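Local coordinates for protein prephenate dehydratase:Amino acid-binding ACT (Brucella abortus, PDB 6VH5) that probably converts prephenate to phenylpyruvate, with loss of carbon dioxide and water, in phenylalanine biosynthesis, and binds phenylalanine at its ACT domain, at residues Y250-G253 / I257-Q260; F219-R224 / E279-F284. All blocks are in the same frame, centred on the assembly; numbering follows the deposited sequence.

How the contacts relate
Both contacts lie in the ACT domain and share one antiparallel sheet, their centres about 13 Å apart. Contact 1 joins the ends of the hairpin strands 243-251 and 258-266. It is partly buried, held chiefly by hydrogen bonds, and faces the second subunit and a bound phenylalanine. Contact 2 sets helix 272-283 against strand 215-224; it is buried and apolar, resting on two phenylalanine rings, a leucine and a valine. Strands 258-266 and 215-224 are neighbours, which ties the two together: Thr259 N lies 2.9 Å from Val223 O, and Gln260 OE1 lies 2.6 Å from Arg222 NE, both probable hydrogen bonds.

Contact 1: residues Y250-G253 / I257-Q260; sequences YQLG and IATQ. With PHE (phenylalanine), chain J.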
loop_
_atom_site.group_PDB
_atom_site.type_symbol
_atom_site.label_atom_id
_atom_site.label_comp_id
_atom_site.label_asym_id
_atom_site.label_seq_id
_atom_site.Cartn_x
_atom_site.Cartn_y
_atom_site.Cartn_z
ATOM N N TYR A 250 -0.316 13.051 -2.560
ATOM C CA TYR A 250 1.054 12.673 -2.229
ATOM C C TYR A 250 1.806 13.977 -2.014
ATOM O O TYR A 250 2.015 14.723 -2.975
ATOM C CB TYR A 250 1.622 11.839 -3.379
ATOM C CG TYR A 250 3.001 11.254 -3.248
ATOM C CD1 TYR A 250 3.173 9.911 -2.924
ATOM C CD2 TYR A 250 4.134 12.022 -3.514
ATOM C CE1 TYR A 250 4.442 9.347 -2.834
ATOM C CE2 TYR A 250 5.402 11.478 -3.429
ATOM C CZ TYR A 250 5.550 10.135 -3.084
ATOM O OH TYR A 250 6.799 9.583 -2.988
ATOM N N GLN A 251 2.195 14.266 -0.771
ATOM C CA GLN A 251 2.954 15.483 -0.498
ATOM C C GLN A 251 4.403 15.295 -0.948
ATOM O O GLN A 251 5.033 14.283 -0.630
ATOM C CB GLN A 251 2.885 15.854 0.988
ATOM C CG GLN A 251 1.491 16.198 1.499
ATOM C CD GLN A 251 1.020 17.601 1.090
ATOM O OE1 GLN A 251 1.561 18.208 0.163
ATOM N NE2 GLN A 251 -0.007 18.107 1.771
ATOM N N LEU A 252 4.920 16.272 -1.696
ATOM C CA LEU A 252 6.213 16.148 -2.364
ATOM C C LEU A 252 7.379 16.363 -1.407
ATOM O O LEU A 252 7.311 17.190 -0.495
ATOM C CB LEU A 252 6.295 17.155 -3.512
ATOM C CG LEU A 252 5.459 16.804 -4.742
ATOM C CD1 LEU A 252 5.589 17.857 -5.821
ATOM C CD2 LEU A 252 5.919 15.458 -5.280
ATOM N N GLY A 253 8.449 15.596 -1.608
ATOM C CA GLY A 253 9.641 15.715 -0.784
ATOM C C GLY A 253 9.339 15.556 0.698
ATOM O O GLY A 253 8.314 15.007 1.108
ATOM N N ILE A 257 5.246 21.976 0.867
ATOM C CA ILE A 257 5.120 23.116 -0.034
ATOM C C ILE A 257 4.228 22.791 -1.226
ATOM O O ILE A 257 3.458 23.638 -1.682
ATOM C CB ILE A 257 6.521 23.563 -0.489
ATOM C CG1 ILE A 257 7.349 24.018 0.713
ATOM C CG2 ILE A 257 6.417 24.657 -1.541
ATOM C CD1 ILE A 257 8.848 24.086 0.442
ATOM N N ALA A 258 4.283 21.565 -1.730
ATOM C CA ALA A 258 3.575 21.197 -2.945
ATOM C C ALA A 258 3.043 19.782 -2.808
ATOM O O ALA A 258 3.510 19.003 -1.973
ATOM C CB ALA A 258 4.493 21.294 -4.173
ATOM N N THR A 259 2.043 19.459 -3.626
ATOM C CA THR A 259 1.382 18.166 -3.537
ATOM C C THR A 259 1.198 17.588 -4.933
ATOM O O THR A 259 0.810 18.303 -5.857
ATOM C CB THR A 259 0.018 18.272 -2.844
ATOM O OG1 THR A 259 0.140 19.134 -1.707
ATOM C CG2 THR A 259 -0.447 16.881 -2.369
ATOM N N GLN A 260 1.455 16.292 -5.081
ATOM C CA GLN A 260 1.172 15.614 -6.338
ATOM C C GLN A 260 -0.067 14.735 -6.183
ATOM O O GLN A 260 -0.317 14.168 -5.117
ATOM C CB GLN A 260 2.362 14.773 -6.813
ATOM C CG GLN A 260 2.187 14.262 -8.241
ATOM C CD GLN A 260 3.471 13.750 -8.843
ATOM O OE1 GLN A 260 4.431 14.499 -9.010
ATOM N NE2 GLN A 260 3.492 12.468 -9.180
HETATM N N PHE J . -3.597 21.602 0.194
HETATM C CA PHE J . -4.232 21.895 -1.084
HETATM C C PHE J . -5.707 22.267 -0.935
HETATM O O PHE J . -6.415 22.382 -1.941
HETATM C CB PHE J . -4.100 20.711 -2.039
HETATM C CG PHE J . -4.401 19.371 -1.402
HETATM C CD1 PHE J . -3.369 18.530 -1.010
HETATM C CD2 PHE J . -5.703 18.946 -1.220
HETATM C CE1 PHE J . -3.637 17.293 -0.424
HETATM C CE2 PHE J . -5.979 17.720 -0.640
HETATM C CZ PHE J . -4.939 16.887 -0.243
HETATM O OXT PHE J . -6.216 22.456 0.175
#
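The carboxamide oxygen Gln251 OE1 receives the hydroxyl of Thr259, with Thr259 OG1 2.5 Å away, a very short distance to be read with caution. The donor stands 44° out of the carbonyl plane, not on a lone pair. A bend at chi2 (-77°) turns the Gln251 amide across toward Thr259 on their shared face. Ala258 O also lies 3.0 Å from Gln251 OE1, but two acceptors make no bond; Gln251 NE2 bonds to Asn225 OD1 and to Thr245 O of the second subunit, which supports the amide's orientation. In the antiparallel ladder Gln251 and Thr259 form a non-hydrogen-bonded pair, Tyr250 and Gln260 a hydrogen-bonded one. Gln260 N reaches Tyr250 O at 2.7 Å, whereas the return bond from Tyr250 N is weak. Leu252 N continues the pairing beyond the strand, 3.1 Å from Ala258 O and nearly straight at 174°. Leu252 CD1 meets Ala258 CB at 4.0 Å; Leu252 CD2 touches Gln260 CB. Thr259 CG2 comes within 3.6 Å of CD1 of the bound phenylalanine. Thr259 thus offers its methyl to the ligand and its hydroxyl to Gln251, whose amide links this hairpin, beside the probably regulatory phenylalanine pocket, to the partner subunit.

Contact 2: residues F219-R224 / E279-F284; sequences FVFRVR and EELRFF
Leu281 lays its CD1 methyl over one face of the Phe221 ring, 4.1 Å from the centroid and only 3° off the ring normal, a centred CH-pi contact. Leu281 CD2 turns to Phe219 and comes within 3.6 Å of Phe219 CE1. That approach is oblique to the ring, and CD1 of Phe219 is the next atom of it to be met. The CG of Leu281 lies anti to the backbone N (chi1 177°), which carries both methyls from the helix toward the sheet, one to each ring. Phe219 and Phe221, two residues apart on the strand, both point at the helix, and both take a chi1 near +60°, with the ring set between the backbone N and the carbonyl carbon. Val220 and Arg222 alternate with them and point the other way.

This is the helix-on-sheet layer of the ACT domain, whose beta-alpha-beta-beta-alpha-beta order is seen here in strand 215-224, helix 229-240, strands 243-251 and 258-266, helix 272-283 and strand 286-295. The second helix supplies Leu281, while Ala233 of the first touches both Leu281 and Phe221. Phe261, on the adjacent strand, meets the Phe221 ring with planes at about 15°.

At the far end of the segment the character changes: Val223 CG1 lies 3.7 Å from Phe284 O, so an apolar methyl meets a backbone carbonyl. The Phe284 side chain itself comes no nearer than 6.0 Å to the strand segment; CD2 of the Phe283 ring lies 3.6 Å above the plane of the Phe284 ring, and Lys232 of helix 229-240 also touches Phe284. Val223 additionally touches Ala229 and the bound phenylalanine.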
loop_
_atom_site.group_PDB
_atom_site.type_symbol
_atom_site.label_atom_id
_atom_site.label_comp_id
_atom_site.label_asym_id
_atom_site.label_seq_id
_atom_site.Cartn_x
_atom_site.Cartn_y
_atom_site.Cartn_z
ATOM N N PHE A 219 -3.678 10.234 -15.012
ATOM C CA PHE A 219 -2.687 11.290 -15.091
ATOM C C PHE A 219 -2.277 11.720 -13.691
ATOM O O PHE A 219 -2.969 11.453 -12.707
ATOM C CB PHE A 219 -3.218 12.497 -15.884
ATOM C CG PHE A 219 -4.471 13.114 -15.302
ATOM C CD1 PHE A 219 -4.394 14.186 -14.428
ATOM C CD2 PHE A 219 -5.722 12.628 -15.644
ATOM C CE1 PHE A 219 -5.551 14.764 -13.906
ATOM C CE2 PHE A 219 -6.872 13.187 -15.121
ATOM C CZ PHE A 219 -6.787 14.262 -14.249
ATOM N N VAL A 220 -1.138 12.406 -13.624
ATOM C CA VAL A 220 -0.667 13.050 -12.407
ATOM C C VAL A 220 -0.559 14.544 -12.684
ATOM O O VAL A 220 -0.377 14.974 -13.824
ATOM C CB VAL A 220 0.683 12.487 -11.909
ATOM C CG1 VAL A 220 0.509 11.068 -11.415
ATOM C CG2 VAL A 220 1.751 12.546 -13.018
ATOM N N PHE A 221 -0.650 15.333 -11.615
ATOM C CA PHE A 221 -0.483 16.781 -11.698
ATOM C C PHE A 221 -0.085 17.292 -10.320
ATOM O O PHE A 221 -0.343 16.644 -9.301
ATOM C CB PHE A 221 -1.760 17.487 -12.188
ATOM C CG PHE A 221 -2.970 17.287 -11.282
ATOM C CD1 PHE A 221 -3.224 18.158 -10.236
ATOM C CD2 PHE A 221 -3.836 16.222 -11.481
ATOM C CE1 PHE A 221 -4.319 17.972 -9.404
ATOM C CE2 PHE A 221 -4.945 16.027 -10.656
ATOM C CZ PHE A 221 -5.180 16.891 -9.615
ATOM N N ARG A 222 0.544 18.465 -10.302
ATOM C CA ARG A 222 0.987 19.103 -9.067
ATOM C C ARG A 222 0.276 20.435 -8.824
ATOM O O ARG A 222 0.066 21.219 -9.756
ATOM C CB ARG A 222 2.498 19.326 -9.095
ATOM C CG ARG A 222 3.263 18.023 -9.089
ATOM C CD ARG A 222 4.700 18.211 -9.422
ATOM N NE ARG A 222 5.360 16.917 -9.507
ATOM C CZ ARG A 222 6.634 16.721 -9.198
ATOM N NH1 ARG A 222 7.366 17.745 -8.780
ATOM N NH2 ARG A 222 7.163 15.506 -9.292
ATOM N N VAL A 223 -0.053 20.700 -7.555
ATOM C CA VAL A 223 -0.532 22.003 -7.114
ATOM C C VAL A 223 0.256 22.437 -5.887
ATOM O O VAL A 223 0.950 21.648 -5.243
ATOM C CB VAL A 223 -2.045 22.025 -6.787
ATOM C CG1 VAL A 223 -2.868 21.764 -8.030
ATOM C CG2 VAL A 223 -2.385 21.030 -5.674
ATOM N N ARG A 224 0.158 23.727 -5.593
ATOM C CA ARG A 224 0.644 24.271 -4.337
ATOM C C ARG A 224 -0.228 23.773 -3.183
ATOM O O ARG A 224 -1.413 23.468 -3.351
ATOM C CB ARG A 224 0.630 25.794 -4.412
ATOM C CG ARG A 224 1.736 26.371 -5.295
ATOM C CD ARG A 224 1.674 27.893 -5.423
ATOM N NE ARG A 224 1.890 28.655 -4.194
ATOM C CZ ARG A 224 0.969 29.441 -3.637
ATOM N NH1 ARG A 224 -0.233 29.555 -4.194
ATOM N NH2 ARG A 224 1.247 30.114 -2.527
ATOM N N GLU A 279 -7.809 21.369 -20.132
ATOM C CA GLU A 279 -7.294 22.707 -20.403
ATOM C C GLU A 279 -7.424 23.597 -19.180
ATOM O O GLU A 279 -6.520 24.380 -18.866
ATOM C CB GLU A 279 -8.036 23.333 -21.584
ATOM C CG GLU A 279 -7.548 24.730 -21.912
ATOM C CD GLU A 279 -8.267 25.354 -23.101
ATOM O OE1 GLU A 279 -9.368 24.882 -23.466
ATOM O OE2 GLU A 279 -7.704 26.299 -23.695
ATOM N N GLU A 280 -8.550 23.495 -18.482
ATOM C CA GLU A 280 -8.712 24.235 -17.241
ATOM C C GLU A 280 -7.761 23.710 -16.177
ATOM O O GLU A 280 -7.206 24.487 -15.392
ATOM C CB GLU A 280 -10.166 24.145 -16.786
ATOM C CG GLU A 280 -10.536 25.048 -15.641
ATOM C CD GLU A 280 -12.042 25.203 -15.531
ATOM O OE1 GLU A 280 -12.705 25.240 -16.595
ATOM O OE2 GLU A 280 -12.556 25.286 -14.392
ATOM N N LEU A 281 -7.546 22.394 -16.151
ATOM C CA LEU A 281 -6.600 21.817 -15.204
ATOM C C LEU A 281 -5.195 22.371 -15.440
ATOM O O LEU A 281 -4.467 22.672 -14.485
ATOM C CB LEU A 281 -6.609 20.298 -15.338
ATOM C CG LEU A 281 -5.625 19.521 -14.463
ATOM C CD1 LEU A 281 -6.170 19.429 -13.053
ATOM C CD2 LEU A 281 -5.298 18.132 -15.034
ATOM N N ARG A 282 -4.820 22.574 -16.708
ATOM C CA ARG A 282 -3.482 23.069 -17.018
ATOM C C ARG A 282 -3.268 24.503 -16.551
ATOM O O ARG A 282 -2.131 24.893 -16.269
ATOM C CB ARG A 282 -3.212 22.976 -18.522
ATOM C CG ARG A 282 -2.722 21.617 -18.982
ATOM C CD ARG A 282 -2.591 21.553 -20.493
ATOM N NE ARG A 282 -3.481 20.556 -21.089
ATOM C CZ ARG A 282 -3.160 19.276 -21.261
ATOM N NH1 ARG A 282 -4.020 18.429 -21.816
ATOM N NH2 ARG A 282 -1.972 18.838 -20.871
ATOM N N PHE A 283 -4.327 25.314 -16.480
ATOM C CA PHE A 283 -4.137 26.679 -15.994
ATOM C C PHE A 283 -3.849 26.682 -14.503
ATOM O O PHE A 283 -3.136 27.557 -14.002
ATOM C CB PHE A 283 -5.374 27.539 -16.290
ATOM C CG PHE A 283 -5.267 28.968 -15.793
ATOM C CD1 PHE A 283 -4.521 29.903 -16.495
ATOM C CD2 PHE A 283 -5.908 29.375 -14.638
ATOM C CE1 PHE A 283 -4.420 31.218 -16.062
ATOM C CE2 PHE A 283 -5.802 30.687 -14.187
ATOM C CZ PHE A 283 -5.054 31.609 -14.906
ATOM N N PHE A 284 -4.390 25.705 -13.790
ATOM C CA PHE A 284 -4.363 25.664 -12.340
ATOM C C PHE A 284 -3.339 24.680 -11.784
ATOM O O PHE A 284 -3.324 24.447 -10.571
ATOM C CB PHE A 284 -5.764 25.328 -11.822
ATOM C CG PHE A 284 -6.774 26.451 -11.991
ATOM C CD1 PHE A 284 -6.633 27.650 -11.302
ATOM C CD2 PHE A 284 -7.865 26.301 -12.843
ATOM C CE1 PHE A 284 -7.567 28.677 -11.452
ATOM C CE2 PHE A 284 -8.801 27.313 -12.997
ATOM C CZ PHE A 284 -8.653 28.509 -12.299
#